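Local coordinates for 2-oxoglutarate (2OG) and Fe(II)-dependent oxygenase superfamily protein (Arabidopsis thaliana, PDB 6KWA) that probably catalyses the irreversible oxidation of the auxin indole-3-acetic acid to 2-oxoindole-3-acetic acid, using 2-oxoglutarate and a non-haem iron, at residues Asn152-Lys157 with Thr236-Ile241; Glu57-Asn62 with Tyr80-Gly85. All blocks are in the same frame, centred on the assembly; numbering follows the deposited sequence.

Both contacts reach one mixed sheet, in which strand 147-155 lies between strand 237-245 on one flank and the outermost strand 81-87 on the other. Contact 1 pairs the first two of these; contact 2 attaches the outermost strand to the end of helix 56-59 and the turn that follows. Their centres lie about 13 Å apart, and they touch directly: Asn152 OD1 is 2.6 Å from Tyr81 OH, a probable hydrogen bond, and Tyr154 CE1 packs 3.4 Å from Tyr81 CD1. Contact 1 carries the 2-oxoglutarate residues Asn152, Tyr154, Arg238 and Ser240, and the Tyr154 side chain is about 7 Å from the bound magnesium ion. In contact 2, the Glu82 side chain is about 7 Å from that of Asn152.

Contact 1 of 2, residues Asn152-Lys157 with Thr236-Ile241; sequences NKYHFK and TMRYSI
Tyr154 and Arg238 run side by side from adjacent strands, pointing the same way, with ring and guanidinium planes 65° apart. Arg238 NH1 sits over one face of the ring, 3.1 Å from Tyr154 CE2. The arginine chain is extended from CG to NE, with CG anti to the backbone N (chi1 175°), which carries the guanidinium alongside the phenol, edge toward the ring; NH2 continues to a salt bridge with Asp180. Ser240 OG lies at the edge of the same ring and accepts a 2.9 Å bond from Asn152 ND2, tilted out of the amide plane, while Asn152 OD1 is taken by Tyr81 OH. These four residues bind 2-oxoglutarate, absent here, on neighbouring antiparallel strands of the double-stranded beta-helix; Arg238 and Ser240 form the RxS motif of plant 2-oxoglutarate oxygenases. Tyr154 and Arg238 are a hydrogen-bonded pair, Tyr154 N reaching Arg238 O at 2.7 Å. On the other face of the sheet, Lys153 lies alongside Tyr239, its CD 3.6 Å from Tyr239 CE1. Bent at chi2 (-76°), Met237 brings its CE over a face of the His155 imidazole, a CH-pi contact 3.8 Å from the centroid, and its SD to 3.8 Å from Lys153 CE.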
loop_
_atom_site.group_PDB
_atom_site.type_symbol
_atom_site.label_atom_id
_atom_site.label_comp_id
_atom_site.label_asym_id
_atom_site.label_seq_id
_atom_site.Cartn_x
_atom_site.Cartn_y
_atom_site.Cartn_z
ATOM N N ASN A 152 -1.831 10.499 -1.355
ATOM C CA ASN A 152 -2.898 10.752 -2.275
ATOM C C ASN A 152 -3.876 11.763 -1.707
ATOM O O ASN A 152 -4.119 11.753 -0.505
ATOM C CB ASN A 152 -3.620 9.432 -2.563
ATOM C CG ASN A 152 -2.643 8.293 -2.893
ATOM O OD1 ASN A 152 -2.038 8.277 -3.963
ATOM N ND2 ASN A 152 -2.483 7.345 -1.964
ATOM N N LYS A 153 -4.421 12.628 -2.575
ATOM C CA LYS A 153 -5.498 13.568 -2.223
ATOM C C LYS A 153 -6.673 13.353 -3.162
ATOM O O LYS A 153 -6.545 13.557 -4.380
ATOM C CB LYS A 153 -5.027 15.021 -2.311
ATOM C CG LYS A 153 -6.122 16.069 -2.082
ATOM C CD LYS A 153 -5.539 17.463 -1.798
ATOM C CE LYS A 153 -6.498 18.590 -2.130
ATOM N NZ LYS A 153 -5.992 19.862 -1.514
ATOM N N TYR A 154 -7.802 12.899 -2.629
ATOM C CA TYR A 154 -8.988 12.695 -3.471
ATOM C C TYR A 154 -9.917 13.875 -3.299
ATOM O O TYR A 154 -10.229 14.249 -2.158
ATOM C CB TYR A 154 -9.737 11.386 -3.123
ATOM C CG TYR A 154 -8.866 10.212 -3.322
ATOM C CD1 TYR A 154 -8.828 9.580 -4.551
ATOM C CD2 TYR A 154 -8.020 9.773 -2.309
ATOM C CE1 TYR A 154 -7.990 8.529 -4.762
ATOM C CE2 TYR A 154 -7.166 8.723 -2.513
ATOM C CZ TYR A 154 -7.161 8.108 -3.728
ATOM O OH TYR A 154 -6.300 7.068 -3.878
ATOM N N HIS A 155 -10.355 14.448 -4.409
ATOM C CA HIS A 155 -11.322 15.491 -4.316
ATOM C C HIS A 155 -12.671 15.115 -4.944
ATOM O O HIS A 155 -12.805 15.060 -6.172
ATOM C CB HIS A 155 -10.796 16.733 -5.003
ATOM C CG HIS A 155 -11.742 17.898 -4.899
ATOM N ND1 HIS A 155 -11.781 18.901 -5.847
ATOM C CD2 HIS A 155 -12.694 18.192 -3.978
ATOM C CE1 HIS A 155 -12.706 19.778 -5.482
ATOM N NE2 HIS A 155 -13.270 19.380 -4.352
ATOM N N PHE A 156 -13.664 14.799 -4.125
ATOM C CA PHE A 156 -14.994 14.422 -4.630
ATOM C C PHE A 156 -15.964 15.598 -4.502
ATOM O O PHE A 156 -16.121 16.167 -3.425
ATOM C CB PHE A 156 -15.503 13.174 -3.872
ATOM C CG PHE A 156 -14.611 11.971 -4.055
ATOM C CD1 PHE A 156 -14.107 11.658 -5.310
ATOM C CD2 PHE A 156 -14.211 11.207 -2.974
ATOM C CE1 PHE A 156 -13.281 10.586 -5.485
ATOM C CE2 PHE A 156 -13.376 10.132 -3.149
ATOM C CZ PHE A 156 -12.911 9.824 -4.413
ATOM N N LYS A 157 -16.581 15.963 -5.622
ATOM C CA LYS A 157 -17.561 17.050 -5.694
ATOM C C LYS A 157 -18.978 16.485 -5.761
ATOM O O LYS A 157 -19.116 15.295 -6.000
ATOM C CB LYS A 157 -17.289 17.920 -6.923
ATOM C CG LYS A 157 -16.985 19.386 -6.545
ATOM C CD LYS A 157 -15.734 19.995 -7.233
ATOM C CE LYS A 157 -15.368 21.237 -6.499
ATOM N NZ LYS A 157 -14.313 21.979 -7.315
ATOM N N THR A 236 -16.438 15.233 -0.686
ATOM C CA THR A 236 -15.501 15.569 0.370
ATOM C C THR A 236 -14.025 15.473 -0.073
ATOM O O THR A 236 -13.720 15.091 -1.217
ATOM C CB THR A 236 -15.758 14.665 1.589
ATOM O OG1 THR A 236 -15.053 15.176 2.727
ATOM C CG2 THR A 236 -15.291 13.254 1.300
ATOM N N MET A 237 -13.121 15.828 0.842
ATOM C CA MET A 237 -11.686 15.683 0.630
ATOM C C MET A 237 -11.229 14.449 1.374
ATOM O O MET A 237 -11.673 14.188 2.485
ATOM C CB MET A 237 -10.910 16.905 1.116
ATOM C CG MET A 237 -11.089 18.139 0.264
ATOM S SD MET A 237 -10.146 18.058 -1.266
ATOM C CE MET A 237 -10.346 19.743 -1.851
ATOM N N ARG A 238 -10.370 13.665 0.743
ATOM C CA ARG A 238 -9.945 12.402 1.321
ATOM C C ARG A 238 -8.425 12.275 1.115
ATOM O O ARG A 238 -7.909 12.619 0.048
ATOM C CB ARG A 238 -10.755 11.269 0.680
ATOM C CG ARG A 238 -10.397 9.854 1.048
ATOM C CD ARG A 238 -11.407 8.905 0.385
ATOM N NE ARG A 238 -11.126 7.508 0.710
ATOM C CZ ARG A 238 -10.174 6.791 0.124
ATOM N NH1 ARG A 238 -9.410 7.350 -0.798
ATOM N NH2 ARG A 238 -9.966 5.525 0.469
ATOM N N TYR A 239 -7.702 11.873 2.152
ATOM C CA TYR A 239 -6.255 11.735 2.075
ATOM C C TYR A 239 -5.854 10.320 2.446
ATOM O O TYR A 239 -6.355 9.796 3.417
ATOM C CB TYR A 239 -5.576 12.714 3.021
ATOM C CG TYR A 239 -5.869 14.170 2.713
ATOM C CD1 TYR A 239 -5.080 14.887 1.821
ATOM C CD2 TYR A 239 -6.950 14.816 3.305
ATOM C CE1 TYR A 239 -5.353 16.199 1.530
ATOM C CE2 TYR A 239 -7.229 16.146 3.030
ATOM C CZ TYR A 239 -6.429 16.834 2.145
ATOM O OH TYR A 239 -6.696 18.153 1.855
ATOM N N SER A 240 -4.962 9.697 1.689
ATOM C CA SER A 240 -4.494 8.346 2.031
ATOM C C SER A 240 -2.994 8.267 1.832
ATOM O O SER A 240 -2.404 9.022 1.025
ATOM C CB SER A 240 -5.217 7.272 1.224
ATOM O OG SER A 240 -4.739 7.218 -0.102
ATOM N N ILE A 241 -2.360 7.413 2.620
ATOM C CA ILE A 241 -0.935 7.178 2.479
ATOM C C ILE A 241 -0.701 5.724 2.103
ATOM O O ILE A 241 -1.104 4.829 2.867
ATOM C CB ILE A 241 -0.189 7.463 3.782
ATOM C CG1 ILE A 241 -0.610 8.820 4.346
ATOM C CG2 ILE A 241 1.276 7.327 3.553
ATOM C CD1 ILE A 241 -0.387 8.960 5.872
#

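Contact 2 of 2, residues Glu57-Asn62 with Tyr80-Gly85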
loop_
_atom_site.group_PDB
_atom_site.type_symbol
_atom_site.label_atom_id
_atom_site.label_comp_id
_atom_site.label_asym_id
_atom_site.label_seq_id
_atom_site.Cartn_x
_atom_site.Cartn_y
_atom_site.Cartn_z
ATOM N N GLU A 57 4.043 24.943 -8.198
ATOM C CA GLU A 57 5.311 24.911 -8.895
ATOM C C GLU A 57 6.357 24.214 -8.011
ATOM O O GLU A 57 7.342 23.654 -8.505
ATOM C CB GLU A 57 5.673 26.336 -9.315
ATOM C CG GLU A 57 6.638 26.427 -10.493
ATOM C CD GLU A 57 6.498 27.779 -11.226
ATOM O OE1 GLU A 57 5.500 28.503 -10.955
ATOM O OE2 GLU A 57 7.330 28.082 -12.120
ATOM N N VAL A 58 6.083 24.174 -6.710
ATOM C CA VAL A 58 6.865 23.354 -5.796
ATOM C C VAL A 58 6.520 21.852 -5.995
ATOM O O VAL A 58 7.416 21.011 -6.161
ATOM C CB VAL A 58 6.604 23.736 -4.324
ATOM C CG1 VAL A 58 7.277 22.724 -3.378
ATOM C CG2 VAL A 58 7.096 25.161 -4.032
ATOM N N LYS A 59 5.228 21.523 -6.036
ATOM C CA LYS A 59 4.815 20.123 -6.188
ATOM C C LYS A 59 5.339 19.492 -7.463
ATOM O O LYS A 59 5.756 18.337 -7.442
ATOM C CB LYS A 59 3.301 19.999 -6.135
ATOM C CG LYS A 59 2.748 20.290 -4.750
ATOM C CD LYS A 59 1.258 19.966 -4.617
ATOM C CE LYS A 59 0.342 21.038 -5.228
ATOM N NZ LYS A 59 -1.094 20.828 -4.785
ATOM N N VAL A 60 5.395 20.265 -8.548
ATOM C CA VAL A 60 5.846 19.731 -9.843
ATOM C C VAL A 60 7.325 19.353 -9.803
ATOM O O VAL A 60 7.815 18.614 -10.676
ATOM C CB VAL A 60 5.584 20.742 -11.003
ATOM C CG1 VAL A 60 5.908 20.124 -12.365
ATOM C CG2 VAL A 60 4.123 21.179 -11.011
ATOM N N ARG A 61 8.026 19.840 -8.781
ATOM C CA ARG A 61 9.428 19.497 -8.537
ATOM C C ARG A 61 9.588 18.045 -8.021
ATOM O O ARG A 61 10.693 17.487 -8.036
ATOM C CB ARG A 61 10.031 20.496 -7.544
ATOM C CG ARG A 61 10.377 21.852 -8.151
ATOM C CD ARG A 61 10.582 22.969 -7.094
ATOM N NE ARG A 61 11.355 22.597 -5.910
ATOM C CZ ARG A 61 11.581 23.426 -4.887
ATOM N NH1 ARG A 61 12.298 23.018 -3.848
ATOM N NH2 ARG A 61 11.105 24.675 -4.916
ATOM N N ASN A 62 8.486 17.437 -7.578
ATOM C CA ASN A 62 8.476 16.015 -7.208
ATOM C C ASN A 62 8.526 15.191 -8.485
ATOM O O ASN A 62 7.510 14.771 -9.022
ATOM C CB ASN A 62 7.236 15.680 -6.359
ATOM C CG ASN A 62 7.155 14.197 -5.947
ATOM O OD1 ASN A 62 6.087 13.592 -6.029
ATOM N ND2 ASN A 62 8.269 13.623 -5.487
ATOM N N TYR A 80 -10.409 13.247 -10.035
ATOM C CA TYR A 80 -10.563 13.550 -8.617
ATOM C C TYR A 80 -9.266 13.335 -7.844
ATOM O O TYR A 80 -9.218 13.526 -6.629
ATOM C CB TYR A 80 -11.661 12.674 -8.010
ATOM C CG TYR A 80 -12.795 12.402 -8.962
ATOM C CD1 TYR A 80 -13.744 13.375 -9.259
ATOM C CD2 TYR A 80 -12.906 11.170 -9.575
ATOM C CE1 TYR A 80 -14.778 13.115 -10.142
ATOM C CE2 TYR A 80 -13.928 10.894 -10.454
ATOM C CZ TYR A 80 -14.863 11.867 -10.740
ATOM O OH TYR A 80 -15.877 11.571 -11.623
ATOM N N TYR A 81 -8.177 13.067 -8.549
ATOM C CA TYR A 81 -7.026 12.490 -7.880
ATOM C C TYR A 81 -5.768 13.314 -8.051
ATOM O O TYR A 81 -5.411 13.675 -9.173
ATOM C CB TYR A 81 -6.822 11.072 -8.449
ATOM C CG TYR A 81 -5.613 10.298 -7.961
ATOM C CD1 TYR A 81 -5.487 9.937 -6.624
ATOM C CD2 TYR A 81 -4.608 9.888 -8.850
ATOM C CE1 TYR A 81 -4.391 9.205 -6.171
ATOM C CE2 TYR A 81 -3.498 9.159 -8.401
ATOM C CZ TYR A 81 -3.401 8.818 -7.060
ATOM O OH TYR A 81 -2.324 8.087 -6.587
ATOM N N GLU A 82 -5.092 13.588 -6.928
ATOM C CA GLU A 82 -3.784 14.204 -6.931
ATOM C C GLU A 82 -2.809 13.350 -6.083
ATOM O O GLU A 82 -3.204 12.720 -5.095
ATOM C CB GLU A 82 -3.876 15.644 -6.384
ATOM C CG GLU A 82 -2.554 16.438 -6.405
ATOM C CD GLU A 82 -2.700 17.833 -5.812
ATOM O OE1 GLU A 82 -3.743 18.095 -5.159
ATOM O OE2 GLU A 82 -1.767 18.658 -5.970
ATOM N N ALA A 83 -1.543 13.298 -6.468
ATOM C CA ALA A 83 -0.627 12.434 -5.755
ATOM C C ALA A 83 0.797 12.926 -5.805
ATOM O O ALA A 83 1.223 13.542 -6.790
ATOM C CB ALA A 83 -0.718 10.988 -6.307
ATOM N N LEU A 84 1.525 12.615 -4.733
ATOM C CA LEU A 84 2.949 12.846 -4.606
ATOM C C LEU A 84 3.604 11.538 -4.175
ATOM O O LEU A 84 2.956 10.670 -3.583
ATOM C CB LEU A 84 3.261 13.948 -3.574
ATOM C CG LEU A 84 2.855 15.400 -3.823
ATOM C CD1 LEU A 84 2.455 16.091 -2.537
ATOM C CD2 LEU A 84 4.061 16.108 -4.425
ATOM N N GLY A 85 4.891 11.381 -4.446
ATOM C CA GLY A 85 5.546 10.191 -3.953
ATOM C C GLY A 85 7.015 10.079 -4.223
ATOM O O GLY A 85 7.621 10.913 -4.904
#
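Lys59 meets Glu82 in the salt bridge that joins 57-62 to 80-85. The two side chains cross at about a right angle: Glu82 is extended, whereas Lys59 bends at chi3 (-78°) near its end. NZ lies 2.6 Å from Glu82 OE2 and approaches the syn lone pair, on the side of the other carboxylate oxygen. Each end has a further partner: Tyr71 OH bonds to the same OE2, and the carbonyl of Phe52 bonds to Lys59 NZ.

The hydrogen bonds cluster at Asn62, the last residue of a type I beta turn that starts at Lys59. With CG anti to the backbone N (chi1 179°), its amide reaches the main chain of Gly85 and uses both ends there. Gly85 N donates to Asn62 OD1 at 3.0 Å in an almost straight bond (170° at the hydrogen); Asn62 ND2 returns a bond to Gly85 O at 2.8 Å, with the acceptor in the plane of the amide. ND2 also bonds to Gln101 OE1.

Van der Waals contact comes mainly from Leu84, between these two polar sites along the strand. Its CD2 methyl rests 3.7 Å from Asn62 CB and 3.6 Å from Asn62 OD1, and more loosely 4.1 Å from Lys59 O.

Together they tie helix 56-59 and its turn to the sheet's outermost strand, whose neighbour 147-155 carries 2-oxoglutarate residues. All five touching residues are buried. The paired amide bonds fix which way the Asn62 carboxamide is flipped, and the close ammonium would be expected to favour an ionised Glu82 despite its burial.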